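Local atomic coordinates of hypothetical protein Cgl3021 (Corynebacterium glutamicum, PDB entry 2NSF), a protein that probably catalyses, as a zinc-binding enzyme using mycothiol as cofactor, the cis-trans isomerisation of maleylpyruvate to fumarylpyruvate. Residues L33-L38 against P182-R187; V165-V170 against A176-I181. One frame throughout, in Å; residues are numbered along the deposited sequence.

In the fold
From the N terminus the chain enters helix 29-49, passes through helices 66-89, 99-109 and 114-133 and a short two-stranded hairpin, and reaches helix 156-171, which carries two of the three protein zinc ligands, Glu164 and His168; the third is His72. Contact 2 (165-170 with 176-181) then closes a small loop as the chain doubles back along the end of that helix. The linker runs straight into helix 183-199, whose first turn meets helix 29-49 in contact 1, closing a much larger loop in which contact 2 is nested. Trp166 joins both: its NE1 hydrogen-bonds to Leu35 O and its ring packs on Pro182 and Ile185. The contacts tie the N-terminal helices to the C-terminal part.

Contact 1: L33-L38 against P182-R187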
loop_
_atom_site.group_PDB
_atom_site.type_symbol
_atom_site.label_atom_id
_atom_site.label_comp_id
_atom_site.label_asym_id
_atom_site.label_seq_id
_atom_site.Cartn_x
_atom_site.Cartn_y
_atom_site.Cartn_z
ATOM N N LEU A 33 -7.059 8.676 -9.788
ATOM C CA LEU A 33 -6.843 9.800 -8.882
ATOM C C LEU A 33 -7.959 9.814 -7.839
ATOM O O LEU A 33 -7.718 10.061 -6.657
ATOM C CB LEU A 33 -6.832 11.121 -9.657
ATOM C CG LEU A 33 -6.668 12.395 -8.816
ATOM C CD1 LEU A 33 -5.378 12.326 -8.009
ATOM C CD2 LEU A 33 -6.662 13.614 -9.728
ATOM N N THR A 34 -9.185 9.544 -8.275
ATOM C CA THR A 34 -10.315 9.519 -7.360
ATOM C C THR A 34 -10.126 8.436 -6.300
ATOM O O THR A 34 -10.383 8.659 -5.117
ATOM C CB THR A 34 -11.634 9.279 -8.119
ATOM O OG1 THR A 34 -11.873 10.389 -8.991
ATOM C CG2 THR A 34 -12.811 9.148 -7.146
ATOM N N LEU A 35 -9.669 7.263 -6.724
ATOM C CA LEU A 35 -9.448 6.165 -5.795
ATOM C C LEU A 35 -8.368 6.504 -4.776
ATOM O O LEU A 35 -8.473 6.128 -3.614
ATOM C CB LEU A 35 -9.076 4.884 -6.550
ATOM C CG LEU A 35 -10.263 4.099 -7.127
ATOM C CD1 LEU A 35 -9.747 2.994 -8.027
ATOM C CD2 LEU A 35 -11.105 3.522 -5.994
ATOM N N ALA A 36 -7.330 7.215 -5.211
ATOM C CA ALA A 36 -6.255 7.598 -4.296
ATOM C C ALA A 36 -6.781 8.621 -3.299
ATOM O O ALA A 36 -6.455 8.566 -2.111
ATOM C CB ALA A 36 -5.072 8.178 -5.075
ATOM N N ARG A 37 -7.589 9.557 -3.786
ATOM C CA ARG A 37 -8.169 10.583 -2.928
ATOM C C ARG A 37 -9.154 9.952 -1.946
ATOM O O ARG A 37 -9.178 10.306 -0.771
ATOM C CB ARG A 37 -8.869 11.650 -3.772
ATOM C CG ARG A 37 -7.902 12.542 -4.532
ATOM C CD ARG A 37 -8.622 13.453 -5.505
ATOM N NE ARG A 37 -7.722 14.467 -6.050
ATOM C CZ ARG A 37 -8.005 15.233 -7.097
ATOM N NH1 ARG A 37 -9.168 15.102 -7.727
ATOM N NH2 ARG A 37 -7.127 16.136 -7.514
ATOM N N LEU A 38 -9.964 9.014 -2.430
ATOM C CA LEU A 38 -10.930 8.337 -1.566
ATOM C C LEU A 38 -10.213 7.564 -0.464
ATOM O O LEU A 38 -10.634 7.575 0.697
ATOM C CB LEU A 38 -11.796 7.376 -2.386
ATOM C CG LEU A 38 -12.917 8.024 -3.204
ATOM C CD1 LEU A 38 -13.543 6.993 -4.127
ATOM C CD2 LEU A 38 -13.964 8.612 -2.260
ATOM N N PRO A 182 -12.087 -0.868 -2.083
ATOM C CA PRO A 182 -12.726 -1.117 -3.376
ATOM C C PRO A 182 -12.150 -2.371 -4.023
ATOM O O PRO A 182 -10.939 -2.590 -4.023
ATOM C CB PRO A 182 -12.407 0.143 -4.166
ATOM C CG PRO A 182 -12.458 1.200 -3.107
ATOM C CD PRO A 182 -11.699 0.550 -1.960
ATOM N N GLU A 183 -13.031 -3.193 -4.579
ATOM C CA GLU A 183 -12.623 -4.437 -5.206
ATOM C C GLU A 183 -11.522 -4.294 -6.259
ATOM O O GLU A 183 -10.626 -5.132 -6.333
ATOM C CB GLU A 183 -13.849 -5.114 -5.813
ATOM C CG GLU A 183 -13.597 -6.505 -6.347
ATOM C CD GLU A 183 -14.882 -7.173 -6.789
ATOM O OE1 GLU A 183 -15.791 -7.308 -5.945
ATOM O OE2 GLU A 183 -14.984 -7.556 -7.972
ATOM N N VAL A 184 -11.577 -3.246 -7.076
ATOM C CA VAL A 184 -10.558 -3.076 -8.105
ATOM C C VAL A 184 -9.171 -2.976 -7.466
ATOM O O VAL A 184 -8.183 -3.457 -8.026
ATOM C CB VAL A 184 -10.838 -1.829 -8.992
ATOM C CG1 VAL A 184 -10.685 -0.549 -8.182
ATOM C CG2 VAL A 184 -9.908 -1.833 -10.198
ATOM N N ILE A 185 -9.100 -2.378 -6.283
ATOM C CA ILE A 185 -7.826 -2.262 -5.587
ATOM C C ILE A 185 -7.429 -3.607 -4.987
ATOM O O ILE A 185 -6.266 -4.000 -5.053
ATOM C CB ILE A 185 -7.888 -1.173 -4.495
ATOM C CG1 ILE A 185 -7.917 0.205 -5.168
ATOM C CG2 ILE A 185 -6.688 -1.292 -3.554
ATOM C CD1 ILE A 185 -8.135 1.353 -4.219
ATOM N N LEU A 186 -8.393 -4.325 -4.416
ATOM C CA LEU A 186 -8.106 -5.635 -3.838
ATOM C C LEU A 186 -7.645 -6.622 -4.916
ATOM O O LEU A 186 -6.699 -7.385 -4.704
ATOM C CB LEU A 186 -9.348 -6.199 -3.134
ATOM C CG LEU A 186 -9.782 -5.515 -1.832
ATOM C CD1 LEU A 186 -11.038 -6.189 -1.301
ATOM C CD2 LEU A 186 -8.655 -5.612 -0.800
ATOM N N ARG A 187 -8.313 -6.610 -6.068
ATOM C CA ARG A 187 -7.943 -7.512 -7.157
ATOM C C ARG A 187 -6.530 -7.219 -7.640
ATOM O O ARG A 187 -5.758 -8.138 -7.922
ATOM C CB ARG A 187 -8.910 -7.390 -8.339
ATOM C CG ARG A 187 -10.298 -7.961 -8.090
ATOM C CD ARG A 187 -11.053 -8.128 -9.408
ATOM N NE ARG A 187 -11.097 -6.886 -10.176
ATOM C CZ ARG A 187 -12.104 -6.019 -10.154
ATOM N NH1 ARG A 187 -13.174 -6.252 -9.406
ATOM N NH2 ARG A 187 -12.037 -4.907 -10.872
#
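Leu35 reaches across from helix 29-49 to touch Pro182, Val184 and Ile185, an apolar contact between helix 29-49 and the N-terminal end of helix 183-199 that joins the N-terminal helical bundle to the C-terminal domain. The packed part centres on the two methyls of Leu35. Its CD1 meets Val184 CG1 at 3.7 Å, while CD2 lies 3.9 Å from Pro182 CG and 4.1 Å from Ile185 CD1. Leucine suits the place because its fork offers one methyl to the valine and the other to the proline and isoleucine. Proline suits its own: it stands at the N-cap, where its missing N-H costs the helix nothing, and its ring gives a rigid apolar surface, the leucine running antiparallel alongside it. Ile185 extends along CG1 with chi2 at 173°, which brings CD1 against both Leu35 and the indole of Trp166, on helix 156-171. Phe24 and Leu27 add further apolar cover to Leu35.

The contact as a whole is small, burying 148 Å²; no hydrogen bond crosses it, and the nearest CA atoms, those of Leu35 and Pro182, are still 8.3 Å apart. Away from the packed patch, Thr34 and Glu183 lie on exposed parts of their helices, where polar side chains are at home. One turn along, the guanidinium group of Arg187 has Val184 CA over one face, toward the rim, and, at its edge and in plane, brings NH1 to 2.7 Å from Glu183 OE2, a salt bridge whose hydrogen bond is weak, with an N-H...O angle of 118°.

Contact 2: V165-V170 against A176-I181; sequences VWIHAV and ATFGDI. With ZN (zinc ion), chain E; SO4 (sulfate ion), chain D.
Trp166 and Ile181 run antiparallel alongside one another, with CE3 of the indole 3.9 Å from Ile181 CG1. That same CG1 lies beside Trp166 CB, CZ3 nears the Asp180 carbonyl oxygen, and Ile181 CD1 comes up to Trp166 O. Val170 and Phe178 instead lie nearly perpendicular. With Val170 CG1 anti to the backbone N (chi1 -176°), that methyl lies 4.1 Å from Phe178 CE2, while CG2 stands above one face of the ring, toward its rim. Small Ala176 lets the linker close on the helix: its CB is 3.4 Å from Ala169 O. This linker is the loop that connects helix 156-171 to helix 183-199, and it folds back on the helix that presents His168 NE2 to the zinc at 2.1 Å. Three waters bridge the backbones where no direct hydrogen bond crosses; one donates to both Trp166 O and Thr177 O. Within the linker, Thr177 N hydrogen-bonds to Asp180 OD2 at 2.9 Å, meeting the carboxylate from 48° out of its plane. Beyond it a sulfate, probably from the crystallisation liquor, accepts from Gly179 N through O2 at 2.8 Å and also binds Arg237 NE.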
loop_
_atom_site.group_PDB
_atom_site.type_symbol
_atom_site.label_atom_id
_atom_site.label_comp_id
_atom_site.label_asym_id
_atom_site.label_seq_id
_atom_site.Cartn_x
_atom_site.Cartn_y
_atom_site.Cartn_z
ATOM N N VAL A 165 -2.517 4.205 1.524
ATOM C CA VAL A 165 -3.653 4.709 2.281
ATOM C C VAL A 165 -4.760 3.703 2.569
ATOM O O VAL A 165 -5.311 3.696 3.667
ATOM C CB VAL A 165 -4.262 5.977 1.617
ATOM C CG1 VAL A 165 -3.272 7.137 1.720
ATOM C CG2 VAL A 165 -4.610 5.709 0.164
ATOM N N TRP A 166 -5.086 2.846 1.607
ATOM C CA TRP A 166 -6.145 1.873 1.845
ATOM C C TRP A 166 -5.734 0.785 2.822
ATOM O O TRP A 166 -6.552 0.323 3.620
ATOM C CB TRP A 166 -6.616 1.240 0.531
ATOM C CG TRP A 166 -7.493 2.142 -0.285
ATOM C CD1 TRP A 166 -7.154 2.807 -1.426
ATOM C CD2 TRP A 166 -8.863 2.476 -0.015
ATOM N NE1 TRP A 166 -8.229 3.533 -1.889
ATOM C CE2 TRP A 166 -9.289 3.349 -1.040
ATOM C CE3 TRP A 166 -9.770 2.124 0.996
ATOM C CZ2 TRP A 166 -10.588 3.877 -1.087
ATOM C CZ3 TRP A 166 -11.067 2.652 0.951
ATOM C CH2 TRP A 166 -11.460 3.520 -0.084
ATOM N N ILE A 167 -4.471 0.372 2.775
ATOM C CA ILE A 167 -4.014 -0.660 3.683
ATOM C C ILE A 167 -3.605 -0.102 5.041
ATOM O O ILE A 167 -3.968 -0.664 6.072
ATOM C CB ILE A 167 -2.834 -1.462 3.103
ATOM C CG1 ILE A 167 -3.272 -2.160 1.808
ATOM C CG2 ILE A 167 -2.361 -2.487 4.128
ATOM C CD1 ILE A 167 -2.149 -2.883 1.079
ATOM N N HIS A 168 -2.850 0.992 5.063
ATOM C CA HIS A 168 -2.449 1.547 6.348
ATOM C C HIS A 168 -3.633 2.082 7.138
ATOM O O HIS A 168 -3.531 2.292 8.343
ATOM C CB HIS A 168 -1.364 2.612 6.174
ATOM C CG HIS A 168 -0.030 2.033 5.816
ATOM N ND1 HIS A 168 0.436 0.864 6.372
ATOM C CD2 HIS A 168 0.930 2.451 4.959
ATOM C CE1 HIS A 168 1.626 0.580 5.872
ATOM N NE2 HIS A 168 1.947 1.528 5.014
ATOM N N ALA A 169 -4.763 2.292 6.470
ATOM C CA ALA A 169 -5.958 2.752 7.174
ATOM C C ALA A 169 -6.332 1.633 8.144
ATOM O O ALA A 169 -6.785 1.883 9.261
ATOM C CB ALA A 169 -7.092 3.003 6.192
ATOM N N VAL A 170 -6.133 0.391 7.714
ATOM C CA VAL A 170 -6.440 -0.754 8.567
ATOM C C VAL A 170 -5.425 -0.865 9.697
ATOM O O VAL A 170 -5.789 -1.117 10.845
ATOM C CB VAL A 170 -6.415 -2.079 7.773
ATOM C CG1 VAL A 170 -6.843 -3.229 8.671
ATOM C CG2 VAL A 170 -7.320 -1.973 6.565
ATOM N N ALA A 176 -11.228 0.620 10.327
ATOM C CA ALA A 176 -11.074 0.265 8.916
ATOM C C ALA A 176 -10.770 -1.220 8.728
ATOM O O ALA A 176 -10.120 -1.846 9.566
ATOM C CB ALA A 176 -9.980 1.112 8.273
ATOM N N THR A 177 -11.241 -1.772 7.613
ATOM C CA THR A 177 -11.046 -3.189 7.305
ATOM C C THR A 177 -10.653 -3.381 5.842
ATOM O O THR A 177 -10.722 -2.447 5.047
ATOM C CB THR A 177 -12.346 -3.977 7.520
ATOM O OG1 THR A 177 -13.332 -3.505 6.587
ATOM C CG2 THR A 177 -12.873 -3.781 8.942
ATOM N N PHE A 178 -10.247 -4.596 5.487
ATOM C CA PHE A 178 -9.904 -4.885 4.098
ATOM C C PHE A 178 -11.200 -4.897 3.290
ATOM O O PHE A 178 -11.201 -4.650 2.083
ATOM C CB PHE A 178 -9.186 -6.234 3.995
ATOM C CG PHE A 178 -7.708 -6.145 4.254
ATOM C CD1 PHE A 178 -6.822 -5.911 3.208
ATOM C CD2 PHE A 178 -7.209 -6.216 5.552
ATOM C CE1 PHE A 178 -5.452 -5.742 3.448
ATOM C CE2 PHE A 178 -5.846 -6.049 5.806
ATOM C CZ PHE A 178 -4.965 -5.812 4.752
ATOM N N GLY A 179 -12.308 -5.171 3.978
ATOM C CA GLY A 179 -13.607 -5.190 3.328
ATOM C C GLY A 179 -14.014 -3.812 2.844
ATOM O O GLY A 179 -14.843 -3.682 1.941
ATOM N N ASP A 180 -13.430 -2.777 3.444
ATOM C CA ASP A 180 -13.716 -1.393 3.062
ATOM C C ASP A 180 -13.064 -1.012 1.736
ATOM O O ASP A 180 -13.490 -0.072 1.066
ATOM C CB ASP A 180 -13.195 -0.409 4.123
ATOM C CG ASP A 180 -13.995 -0.442 5.404
ATOM O OD1 ASP A 180 -15.215 -0.718 5.341
ATOM O OD2 ASP A 180 -13.406 -0.167 6.474
ATOM N N ILE A 181 -12.025 -1.749 1.364
ATOM C CA ILE A 181 -11.273 -1.448 0.151
ATOM C C ILE A 181 -11.963 -1.830 -1.149
ATOM O O ILE A 181 -12.393 -2.976 -1.320
ATOM C CB ILE A 181 -9.893 -2.136 0.195
ATOM C CG1 ILE A 181 -9.166 -1.739 1.483
ATOM C CG2 ILE A 181 -9.069 -1.747 -1.028
ATOM C CD1 ILE A 181 -7.901 -2.539 1.745
HETATM ZN ZN ZN E . 3.728 1.586 3.828
HETATM S S SO4 D . -11.712 -7.984 7.079
HETATM O O1 SO4 D . -12.109 -7.553 8.438
HETATM O O2 SO4 D . -11.984 -6.989 6.022
HETATM O O3 SO4 D . -10.370 -8.593 7.005
HETATM O O4 SO4 D . -12.610 -9.083 6.779
HETATM O O HOH W 1 -9.271 -0.012 4.656
HETATM O O HOH W 2 -8.430 1.303 11.328
HETATM O O HOH W 3 -8.038 -2.356 11.980
HETATM O O HOH W 4 5.218 1.154 2.286
HETATM O O HOH W 5 2.830 -0.469 2.885
#